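Local structure of 4'-phospho-dehydrooxetanocin synthase (Bacillus megaterium, 5UL3) at residues A[363-368]-A[394-399]; A[330-335]-A[375-380]; A[306-311]-A[359-364]; A[398-403]-A[431-436]. The protein catalyses the oxidative ring contraction of dAMP to an oxetane aldehyde in oxetanocin A biosynthesis, using cobalamin, S-adenosylmethionine and a [4Fe-4S] cluster. One frame throughout, in Å; residues are numbered along the deposited sequence. Where two conformers were deposited one is given.

Interaction 1. Residues A[363-368]-A[394-399]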
# COMPACT_ATOMS: atom_id res chain seq x y z
N GLU A 363 3.34 -5.60 -3.69
CA GLU A 363 2.56 -5.73 -4.92
C GLU A 363 2.27 -7.19 -5.23
O GLU A 363 1.19 -7.52 -5.73
CB GLU A 363 3.31 -5.08 -6.09
CG GLU A 363 3.32 -3.56 -6.06
CD GLU A 363 3.95 -2.99 -7.31
OE1 GLU A 363 5.11 -3.36 -7.59
OE2 GLU A 363 3.25 -2.22 -8.03
N GLU A 364 3.23 -8.06 -4.95
CA GLU A 364 3.19 -9.47 -5.34
C GLU A 364 3.81 -10.26 -4.19
O GLU A 364 5.03 -10.48 -4.15
CB GLU A 364 3.94 -9.71 -6.65
CG GLU A 364 3.99 -11.18 -7.07
CD GLU A 364 4.72 -11.40 -8.38
OE1 GLU A 364 5.52 -10.53 -8.81
OE2 GLU A 364 4.48 -12.47 -8.99
N PHE A 365 2.96 -10.73 -3.27
CA PHE A 365 3.45 -11.45 -2.10
C PHE A 365 4.06 -12.80 -2.49
O PHE A 365 5.09 -13.19 -1.94
CB PHE A 365 2.31 -11.63 -1.10
CG PHE A 365 2.71 -12.34 0.17
CD1 PHE A 365 3.59 -11.74 1.07
CD2 PHE A 365 2.19 -13.58 0.48
CE1 PHE A 365 3.95 -12.39 2.24
CE2 PHE A 365 2.53 -14.24 1.67
CZ PHE A 365 3.43 -13.65 2.54
N ILE A 366 3.45 -13.50 -3.45
CA ILE A 366 3.88 -14.87 -3.74
C ILE A 366 5.08 -14.89 -4.68
O ILE A 366 6.09 -15.55 -4.42
CB ILE A 366 2.71 -15.69 -4.30
CG1 ILE A 366 1.58 -15.73 -3.27
CG2 ILE A 366 3.16 -17.09 -4.65
CD1 ILE A 366 0.29 -16.17 -3.87
N GLY A 367 4.99 -14.17 -5.79
CA GLY A 367 6.17 -14.00 -6.63
C GLY A 367 6.44 -15.18 -7.56
O GLY A 367 5.64 -16.11 -7.73
N GLU A 368 7.60 -15.09 -8.21
CA GLU A 368 8.08 -16.09 -9.16
C GLU A 368 9.59 -16.04 -9.15
O GLU A 368 10.18 -14.96 -9.26
CB GLU A 368 7.58 -15.83 -10.59
CG GLU A 368 6.16 -16.27 -10.90
CD GLU A 368 5.86 -16.33 -12.39
OE1 GLU A 368 6.80 -16.57 -13.19
OE2 GLU A 368 4.69 -16.13 -12.78
N PHE A 394 -2.89 -11.60 8.66
CA PHE A 394 -2.19 -10.73 7.73
C PHE A 394 -2.94 -10.68 6.40
O PHE A 394 -3.59 -11.65 6.00
CB PHE A 394 -0.71 -11.14 7.55
CG PHE A 394 -0.49 -12.51 6.94
CD1 PHE A 394 -0.54 -13.66 7.72
CD2 PHE A 394 -0.14 -12.64 5.59
CE1 PHE A 394 -0.29 -14.93 7.17
CE2 PHE A 394 0.12 -13.90 5.02
CZ PHE A 394 0.05 -15.05 5.82
N ASP A 395 -2.87 -9.52 5.76
CA ASP A 395 -3.49 -9.28 4.46
C ASP A 395 -2.41 -9.12 3.40
O ASP A 395 -1.34 -8.58 3.67
CB ASP A 395 -4.34 -8.00 4.49
CG ASP A 395 -5.51 -8.07 5.49
OD1 ASP A 395 -5.72 -9.12 6.14
OD2 ASP A 395 -6.18 -7.04 5.64
N PHE A 396 -2.70 -9.56 2.17
CA PHE A 396 -1.80 -9.30 1.05
C PHE A 396 -2.60 -9.35 -0.25
O PHE A 396 -3.78 -9.70 -0.25
CB PHE A 396 -0.62 -10.27 1.00
CG PHE A 396 -1.00 -11.73 0.82
CD1 PHE A 396 -1.12 -12.27 -0.44
CD2 PHE A 396 -1.16 -12.56 1.93
CE1 PHE A 396 -1.44 -13.63 -0.61
CE2 PHE A 396 -1.46 -13.92 1.77
CZ PHE A 396 -1.60 -14.45 0.50
N ALA A 397 -1.94 -8.98 -1.35
CA ALA A 397 -2.56 -8.96 -2.67
C ALA A 397 -1.94 -10.04 -3.56
O ALA A 397 -0.78 -10.41 -3.38
CB ALA A 397 -2.40 -7.60 -3.34
N ALA A 398 -2.72 -10.52 -4.52
CA ALA A 398 -2.22 -11.56 -5.42
C ALA A 398 -2.99 -11.53 -6.73
O ALA A 398 -4.15 -11.12 -6.77
CB ALA A 398 -2.35 -12.95 -4.79
N ARG A 399 -2.33 -11.99 -7.81
CA ARG A 399 -3.02 -12.19 -9.08
C ARG A 399 -3.82 -13.48 -9.05
O ARG A 399 -3.47 -14.44 -8.37
CB ARG A 399 -2.03 -12.29 -10.26
CG ARG A 399 -0.84 -11.38 -10.23
CD ARG A 399 -0.08 -11.42 -11.58
NE ARG A 399 0.34 -12.76 -12.01
CZ ARG A 399 1.52 -13.29 -11.72
NH1 ARG A 399 1.83 -14.51 -12.15
NH2 ARG A 399 2.40 -12.62 -10.98
O HOH W 1 0.88 -8.92 -2.25
O HOH W 2 0.91 -12.37 -4.42

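Interaction 2. Residues A[330-335]-A[375-380]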
# COMPACT_ATOMS: atom_id res chain seq x y z
N TRP A 330 11.16 -9.02 -9.55
CA TRP A 330 10.66 -9.30 -8.21
C TRP A 330 11.84 -9.61 -7.30
O TRP A 330 12.64 -10.50 -7.59
CB TRP A 330 9.66 -10.45 -8.26
CG TRP A 330 8.96 -10.76 -6.96
CD1 TRP A 330 7.97 -10.04 -6.37
CD2 TRP A 330 9.16 -11.92 -6.14
NE1 TRP A 330 7.55 -10.67 -5.22
CE2 TRP A 330 8.28 -11.81 -5.04
CE3 TRP A 330 10.02 -13.03 -6.22
CZ2 TRP A 330 8.21 -12.78 -4.05
CZ3 TRP A 330 9.95 -13.99 -5.22
CH2 TRP A 330 9.06 -13.85 -4.14
N ARG A 331 11.95 -8.87 -6.19
CA ARG A 331 13.08 -8.95 -5.26
C ARG A 331 12.56 -9.34 -3.88
O ARG A 331 12.05 -8.47 -3.14
CB ARG A 331 13.83 -7.62 -5.20
CG ARG A 331 14.36 -7.12 -6.55
CD ARG A 331 13.38 -6.18 -7.26
NE ARG A 331 13.33 -4.85 -6.63
CZ ARG A 331 12.44 -3.92 -6.94
NH1 ARG A 331 12.47 -2.73 -6.34
NH2 ARG A 331 11.51 -4.17 -7.87
N PRO A 332 12.63 -10.60 -3.48
CA PRO A 332 12.09 -11.01 -2.18
C PRO A 332 13.07 -10.85 -1.04
O PRO A 332 14.29 -10.98 -1.19
CB PRO A 332 11.79 -12.50 -2.40
CG PRO A 332 12.89 -12.92 -3.39
CD PRO A 332 12.99 -11.75 -4.33
N LEU A 333 12.50 -10.55 0.14
CA LEU A 333 13.22 -10.77 1.38
C LEU A 333 13.46 -12.26 1.59
O LEU A 333 12.63 -13.10 1.24
CB LEU A 333 12.40 -10.24 2.58
CG LEU A 333 12.47 -8.82 3.08
CD1 LEU A 333 11.68 -8.69 4.39
CD2 LEU A 333 13.91 -8.39 3.27
N SER A 334 14.60 -12.60 2.21
CA SER A 334 14.80 -13.99 2.60
C SER A 334 13.75 -14.42 3.63
O SER A 334 13.15 -13.60 4.32
CB SER A 334 16.20 -14.22 3.18
OG SER A 334 16.32 -13.65 4.47
N VAL A 335 13.55 -15.74 3.71
CA VAL A 335 12.63 -16.29 4.71
C VAL A 335 13.08 -15.87 6.10
O VAL A 335 12.26 -15.47 6.93
CB VAL A 335 12.57 -17.82 4.59
CG1 VAL A 335 11.85 -18.44 5.81
CG2 VAL A 335 11.89 -18.24 3.28
N ALA A 375 6.71 -21.00 -4.16
CA ALA A 375 5.70 -21.56 -3.27
C ALA A 375 6.32 -22.14 -2.01
O ALA A 375 5.75 -22.01 -0.92
CB ALA A 375 4.86 -22.61 -4.00
N GLN A 376 7.51 -22.77 -2.12
CA GLN A 376 8.14 -23.31 -0.93
C GLN A 376 8.63 -22.20 -0.01
O GLN A 376 8.63 -22.36 1.21
CB GLN A 376 9.30 -24.24 -1.31
CG GLN A 376 9.86 -25.01 -0.11
CD GLN A 376 8.81 -25.87 0.56
OE1 GLN A 376 8.06 -26.58 -0.12
NE2 GLN A 376 8.72 -25.80 1.88
N ARG A 377 9.05 -21.06 -0.58
CA ARG A 377 9.40 -19.92 0.25
C ARG A 377 8.21 -19.46 1.09
O ARG A 377 8.35 -19.15 2.28
CB ARG A 377 9.91 -18.78 -0.63
CG ARG A 377 10.10 -17.48 0.11
CD ARG A 377 10.77 -16.44 -0.76
NE ARG A 377 10.79 -15.13 -0.12
CZ ARG A 377 9.75 -14.30 -0.07
NH1 ARG A 377 8.58 -14.65 -0.61
NH2 ARG A 377 9.87 -13.12 0.53
N ILE A 378 7.02 -19.39 0.49
CA ILE A 378 5.84 -18.96 1.24
C ILE A 378 5.52 -19.98 2.33
O ILE A 378 5.22 -19.62 3.48
CB ILE A 378 4.65 -18.74 0.29
CG1 ILE A 378 4.96 -17.64 -0.74
CG2 ILE A 378 3.37 -18.41 1.10
CD1 ILE A 378 5.28 -16.27 -0.15
N ILE A 379 5.58 -21.27 1.99
CA ILE A 379 5.29 -22.32 2.97
C ILE A 379 6.26 -22.23 4.14
O ILE A 379 5.86 -22.35 5.30
CB ILE A 379 5.29 -23.70 2.30
CG1 ILE A 379 4.05 -23.83 1.41
CG2 ILE A 379 5.33 -24.80 3.36
CD1 ILE A 379 4.07 -25.01 0.45
N ASP A 380 7.55 -21.95 3.86
CA ASP A 380 8.53 -21.78 4.94
C ASP A 380 8.21 -20.57 5.83
O ASP A 380 8.37 -20.63 7.06
CB ASP A 380 9.94 -21.64 4.35
CG ASP A 380 10.45 -22.94 3.73
OD1 ASP A 380 9.73 -23.96 3.80
OD2 ASP A 380 11.56 -22.94 3.15

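Interaction 3. Residues A[306-311]-A[359-364]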
# COMPACT_ATOMS: atom_id res chain seq x y z
N THR A 306 2.53 -2.57 9.17
CA THR A 306 2.77 -2.89 7.77
C THR A 306 4.15 -3.54 7.66
O THR A 306 4.98 -3.44 8.56
CB THR A 306 2.73 -1.64 6.89
OG1 THR A 306 3.74 -0.73 7.34
CG2 THR A 306 1.35 -0.97 6.96
N LEU A 307 4.38 -4.21 6.52
CA LEU A 307 5.70 -4.72 6.17
C LEU A 307 5.66 -4.99 4.68
O LEU A 307 4.62 -5.34 4.14
CB LEU A 307 6.04 -6.02 6.91
CG LEU A 307 7.47 -6.52 6.68
CD1 LEU A 307 8.48 -5.45 7.11
CD2 LEU A 307 7.70 -7.82 7.46
N GLU A 308 6.80 -4.81 4.02
CA GLU A 308 6.94 -5.18 2.61
C GLU A 308 7.93 -6.33 2.55
O GLU A 308 9.10 -6.16 2.92
CB GLU A 308 7.42 -3.98 1.77
CG GLU A 308 7.25 -4.20 0.23
CD GLU A 308 7.75 -3.03 -0.63
OE1 GLU A 308 8.72 -2.35 -0.22
OE2 GLU A 308 7.18 -2.80 -1.73
N THR A 309 7.48 -7.52 2.12
CA THR A 309 8.37 -8.68 2.15
C THR A 309 8.99 -8.97 0.79
O THR A 309 9.75 -9.94 0.65
CB THR A 309 7.66 -9.95 2.67
OG1 THR A 309 6.64 -10.37 1.75
CG2 THR A 309 7.04 -9.71 4.08
N SER A 310 8.67 -8.15 -0.21
CA SER A 310 9.23 -8.25 -1.56
C SER A 310 8.93 -6.94 -2.27
O SER A 310 8.01 -6.21 -1.90
CB SER A 310 8.64 -9.43 -2.34
OG SER A 310 7.27 -9.22 -2.62
N ARG A 311 9.71 -6.66 -3.31
CA ARG A 311 9.52 -5.46 -4.12
C ARG A 311 9.39 -5.87 -5.58
O ARG A 311 10.05 -6.81 -6.02
CB ARG A 311 10.69 -4.50 -3.96
CG ARG A 311 10.76 -3.91 -2.54
CD ARG A 311 11.82 -2.84 -2.44
NE ARG A 311 11.71 -2.11 -1.16
CZ ARG A 311 12.62 -1.22 -0.74
NH1 ARG A 311 13.69 -0.96 -1.49
NH2 ARG A 311 12.47 -0.61 0.43
N TYR A 359 -0.54 -5.68 7.58
CA TYR A 359 -0.97 -5.38 6.21
C TYR A 359 0.28 -5.43 5.34
O TYR A 359 1.11 -4.51 5.38
CB TYR A 359 -1.66 -4.04 6.16
CG TYR A 359 -2.88 -4.08 7.05
CD1 TYR A 359 -2.79 -3.80 8.42
CD2 TYR A 359 -4.11 -4.49 6.55
CE1 TYR A 359 -3.91 -3.89 9.25
CE2 TYR A 359 -5.23 -4.57 7.36
CZ TYR A 359 -5.13 -4.27 8.70
OH TYR A 359 -6.25 -4.37 9.49
N MET A 360 0.43 -6.51 4.57
CA MET A 360 1.59 -6.64 3.70
C MET A 360 1.50 -5.62 2.57
O MET A 360 0.48 -5.52 1.88
CB MET A 360 1.72 -8.04 3.11
CG MET A 360 1.84 -9.18 4.09
SD MET A 360 3.31 -9.09 5.15
CE MET A 360 3.22 -10.72 5.88
N ALA A 361 2.59 -4.89 2.37
CA ALA A 361 2.63 -3.85 1.35
C ALA A 361 2.96 -4.40 -0.04
O ALA A 361 2.80 -3.66 -1.02
CB ALA A 361 3.67 -2.78 1.71
N ASP A 362 3.37 -5.66 -0.14
CA ASP A 362 3.84 -6.25 -1.41
C ASP A 362 2.84 -6.04 -2.54
O ASP A 362 1.64 -6.32 -2.39
CB ASP A 362 4.08 -7.76 -1.25
CG ASP A 362 4.98 -8.11 -0.11
OD1 ASP A 362 4.87 -7.50 0.98
OD2 ASP A 362 5.75 -9.07 -0.27
N GLU A 363 3.34 -5.60 -3.69
CA GLU A 363 2.56 -5.73 -4.92
C GLU A 363 2.27 -7.19 -5.23
O GLU A 363 1.19 -7.52 -5.73
CB GLU A 363 3.31 -5.08 -6.09
CG GLU A 363 3.32 -3.56 -6.06
CD GLU A 363 3.95 -2.99 -7.31
OE1 GLU A 363 5.11 -3.36 -7.59
OE2 GLU A 363 3.25 -2.22 -8.03
N GLU A 364 3.23 -8.06 -4.95
CA GLU A 364 3.19 -9.47 -5.34
C GLU A 364 3.81 -10.26 -4.19
O GLU A 364 5.03 -10.48 -4.15
CB GLU A 364 3.94 -9.71 -6.65
CG GLU A 364 3.99 -11.18 -7.07
CD GLU A 364 4.72 -11.40 -8.38
OE1 GLU A 364 5.52 -10.53 -8.81
OE2 GLU A 364 4.48 -12.47 -8.99
O HOH W 3 6.11 -4.58 -3.42
O HOH W 4 6.09 -7.25 -4.42

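Interaction 4. Residues A[398-403]-A[431-436]. With EDO (1,2-ethanediol), chain X.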
# COMPACT_ATOMS: atom_id res chain seq x y z
N ALA A 398 -2.72 -10.52 -4.52
CA ALA A 398 -2.22 -11.56 -5.42
C ALA A 398 -2.99 -11.53 -6.73
O ALA A 398 -4.15 -11.12 -6.77
CB ALA A 398 -2.35 -12.95 -4.79
N ARG A 399 -2.33 -11.99 -7.81
CA ARG A 399 -3.02 -12.19 -9.08
C ARG A 399 -3.82 -13.48 -9.05
O ARG A 399 -3.47 -14.44 -8.37
CB ARG A 399 -2.03 -12.29 -10.26
CG ARG A 399 -0.84 -11.38 -10.23
CD ARG A 399 -0.08 -11.42 -11.58
NE ARG A 399 0.34 -12.76 -12.01
CZ ARG A 399 1.52 -13.29 -11.72
NH1 ARG A 399 1.83 -14.51 -12.15
NH2 ARG A 399 2.40 -12.62 -10.98
N ALA A 400 -4.88 -13.52 -9.86
CA ALA A 400 -5.67 -14.75 -9.97
C ALA A 400 -4.80 -15.93 -10.39
O ALA A 400 -4.99 -17.04 -9.88
CB ALA A 400 -6.82 -14.57 -10.94
N ASP A 401 -3.84 -15.71 -11.30
CA ASP A 401 -3.01 -16.83 -11.73
C ASP A 401 -1.91 -17.19 -10.74
O ASP A 401 -1.13 -18.12 -11.00
CB ASP A 401 -2.41 -16.57 -13.13
CG ASP A 401 -1.75 -15.20 -13.26
OD1 ASP A 401 -2.39 -14.17 -12.95
OD2 ASP A 401 -0.60 -15.16 -13.75
N SER A 402 -1.80 -16.48 -9.62
CA SER A 402 -1.01 -16.99 -8.51
C SER A 402 -1.77 -18.04 -7.72
O SER A 402 -1.18 -18.67 -6.83
CB SER A 402 -0.58 -15.86 -7.56
OG SER A 402 0.26 -14.93 -8.21
N VAL A 403 -3.05 -18.23 -8.01
CA VAL A 403 -3.86 -19.27 -7.39
C VAL A 403 -4.03 -20.46 -8.33
O VAL A 403 -3.77 -21.60 -7.96
CB VAL A 403 -5.25 -18.72 -6.98
CG1 VAL A 403 -6.03 -19.76 -6.17
CG2 VAL A 403 -5.12 -17.41 -6.20
N ILE A 431 -7.59 -11.05 1.73
CA ILE A 431 -6.69 -11.10 0.58
C ILE A 431 -7.35 -10.39 -0.60
O ILE A 431 -8.56 -10.58 -0.86
CB ILE A 431 -6.31 -12.56 0.23
CG1 ILE A 431 -5.18 -13.12 1.11
CG2 ILE A 431 -5.82 -12.68 -1.21
CD1 ILE A 431 -4.91 -12.44 2.43
N PHE A 432 -6.58 -9.56 -1.31
CA PHE A 432 -7.06 -8.81 -2.47
C PHE A 432 -6.59 -9.56 -3.72
O PHE A 432 -5.40 -9.81 -3.87
CB PHE A 432 -6.49 -7.39 -2.48
CG PHE A 432 -6.89 -6.58 -3.67
CD1 PHE A 432 -6.11 -6.58 -4.84
CD2 PHE A 432 -8.02 -5.78 -3.64
CE1 PHE A 432 -6.49 -5.83 -5.94
CE2 PHE A 432 -8.40 -5.02 -4.74
CZ PHE A 432 -7.64 -5.05 -5.89
N ILE A 433 -7.52 -9.90 -4.61
CA ILE A 433 -7.17 -10.55 -5.88
C ILE A 433 -7.49 -9.57 -7.00
O ILE A 433 -8.64 -9.13 -7.12
CB ILE A 433 -7.91 -11.87 -6.09
CG1 ILE A 433 -7.75 -12.81 -4.90
CG2 ILE A 433 -7.44 -12.54 -7.43
CD1 ILE A 433 -6.42 -13.47 -4.81
N GLY A 434 -6.49 -9.22 -7.79
CA GLY A 434 -6.68 -8.31 -8.90
C GLY A 434 -7.38 -8.93 -10.10
O GLY A 434 -6.78 -9.07 -11.17
N VAL A 435 -8.64 -9.33 -9.91
CA VAL A 435 -9.45 -9.89 -11.01
C VAL A 435 -9.58 -8.89 -12.15
O VAL A 435 -9.26 -9.19 -13.32
CB VAL A 435 -10.83 -10.32 -10.47
CG1 VAL A 435 -11.79 -10.62 -11.60
CG2 VAL A 435 -10.69 -11.53 -9.55
N GLU A 436 -10.10 -7.70 -11.84
CA GLU A 436 -10.24 -6.51 -12.69
C GLU A 436 -11.32 -6.63 -13.76
O GLU A 436 -11.94 -5.63 -14.13
CB GLU A 436 -8.89 -6.14 -13.35
CG GLU A 436 -7.71 -5.84 -12.38
CD GLU A 436 -8.08 -5.09 -11.10
OE1 GLU A 436 -7.40 -5.30 -10.07
OE2 GLU A 436 -9.02 -4.28 -11.10
C1 EDO X . -8.05 -1.48 -9.18
O1 EDO X . -9.13 -2.38 -9.48
C2 EDO X . -6.70 -2.07 -9.57
O2 EDO X . -6.41 -3.26 -8.81
O HOH W 5 -5.19 -11.45 -11.91

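Interaction 1. Residues A[363-368]-A[394-399]
F365 lays one corner of its ring on F396: its CD2 stands 3.5 Å above the F396 plane, over the ring centre. The two planes are inclined by 32°, so the pair is neither a flat stack nor a T. With CG anti to the backbone N (chi1 -179°), F365 reaches across to the strand, and its CZ continues to CE2 of F394, 4.1 Å away. Beside the rings, CD1 of I366 packs 4.3 Å from CB of A398, where the small alanine lets the isoleucine tip come up to the strand. At the other end R399 meets two glutamates at the edge of its guanidinium. Its NH2 lies 2.9 Å from OE2 of E364 and its NH1 3.3 Å from OE2 of E368, the first bond strongly bent, the second long, both weak, within a salt-bridge network. This is the loop after strand 357-360 of the partial TIM barrel, folded against strand 393-398, and R399 also touches the [4Fe-4S] cluster. The backbones are joined through water: one molecule accepts from I366 N and donates to A397 O at 2.8 Å. Farther out, D314 N holds OE1 of E364, D401 pairs with R399, and W420 of helix 410-426 meets the F396 ring.

Interaction 2. Residues A[330-335]-A[375-380]
R377 slides its guanidinium under P332, whose CB lies 3.3 Å above the guanidinium plane and offset toward its rim. The arginine belongs to helix 374-386, one of the helices of the partial TIM barrel, and it reaches in to the short strand 331-332 at the margin of the barrel sheet. Its chain runs straight from CG to NE, with CG anti to the backbone N (chi1 171°), and this full extension brings the charged end to the backbone of L333. There NE and NH2 both bind one atom, L333 O, in a side-on grip. The NH2 bond is the shorter, 2.8 Å to L333 O, and lies on a carbonyl lone pair; NE, at 3.1 Å from the same O, comes nearly head-on to the carbonyl. Both bonds lie within 3° of the guanidinium plane, so the pair holds that plane in a fixed rotation. Arginine suits the place because it combines a long apolar stem with several N-H groups at its end.

W330 approaches the same face of the guanidinium as P332, but with its own ring edge: CH2 is 3.7 Å from NH1 of R377, and the planes stand 87° apart. The indole NH is engaged elsewhere, by E364 O. P332 also covers one face of the indole, a compact proline filling the angle between the two flat groups. Nearer the helix, the branched V335, in the first turn of helix 335-351, straddles two residues: CG1 sits 4.0 Å from CB of D380, while CG2 touches CG of R377 at 3.7 Å.

Interaction 3. Residues A[306-311]-A[359-364]
Two neighbouring parallel strands of the partial TIM barrel, 305-311 and 357-360, meet here and then run on into loops beside the cobalamin. T306 pairs with Y359 and L307 with M360. A361 N gives L307 O a nearly straight bond of 2.7 Å, whereas the return bond from L307 N to Y359 O is long and weak. The side chains of L307 and M360 share a face of the sheet. M360, bent at chi2 (-62°), turns its sulfur to CG2 of T309, 3.9 Å away.

Beyond the paired residues D362 takes over, its carboxylate binding the opposite loop through both oxygens. OD1 accepts from T309 N at 2.8 Å, 33° out of the carboxylate plane, while OD2 takes the T309 hydroxyl proton, OG1 to OD2 being 2.6 Å. Both bonds arrive on the syn side. The short aspartate side chain keeps its carboxylate close to the loop backbone, where T309 satisfies it in the buried interior. S310 OG lies within bonding distance of both D362 OD2, 2.8 Å, and E364 O, 3.0 Å.

E308 CB packs on A361 CB at 3.9 Å, but its carboxylate serves the cofactor: OE2 binds a cobalamin nitrogen, and OE1 takes a salt bridge from NE of R311. E363 OE2 binds cobalamin as well. Loops at the C-terminal ends of parallel strands, carrying the residues that meet the cofactor, are typical of TIM-barrel active sites.

Interaction 4. Residues A[398-403]-A[431-436]
I433 fills the tight half of this contact. CD1 lies 4.1 Å from CB of A398, CG2 is 3.7 Å from the backbone N of A400, and CD1 also reaches CG2 of V403. At chi1 -53° CG1 lies next to the backbone N and CG2 across from it, which sends the two branches to A398 and A400, and the small alanines let them lie close. Around them the parallel strands are tied by A398 N to F432 O, 2.8 Å, and by G434 N to A398 O, 3.2 Å. W420 of helix 410-426 covers A398 and V403.

From G434, the centre of an inverse gamma turn, the chains separate and water takes over: one molecule accepts from A400 N and donates to G434 O at 3.0 Å. R399 points away from strand 432-436, gripping OD2 of D401 side-on through NE and NH1, from above the carboxylate plane; its NH2 goes to E364. Farther along, OE1 of E436 accepts from O2 of an ethanediol, probably from the crystallisation liquor, at 2.6 Å, beside the edge of the F432 ring. E436 binds S-adenosylmethionine and R399 touches the cluster, so the C-terminal ends of these two neighbouring strands belong to the radical SAM active site.

From the N terminus, strand 305-311 leads to strand 331-332 and helix 335-351 before strand 357-360 returns beside it, closing the loop of interaction 3. Interaction 2 starts within that loop, at 330-335, and closes only on helix 374-386, so the two cross. Interaction 1 opens at E363 and E364, where interaction 3 ends, and also crosses interaction 2, closing on strand 393-398. Interaction 4 takes over A398 and R399 and carries the sheet on to strand 432-436; it follows interaction 2 in series, and the two do not touch. Together they link successive barrel strands, helix 374-386 and the loops bearing cobalamin and cluster contacts.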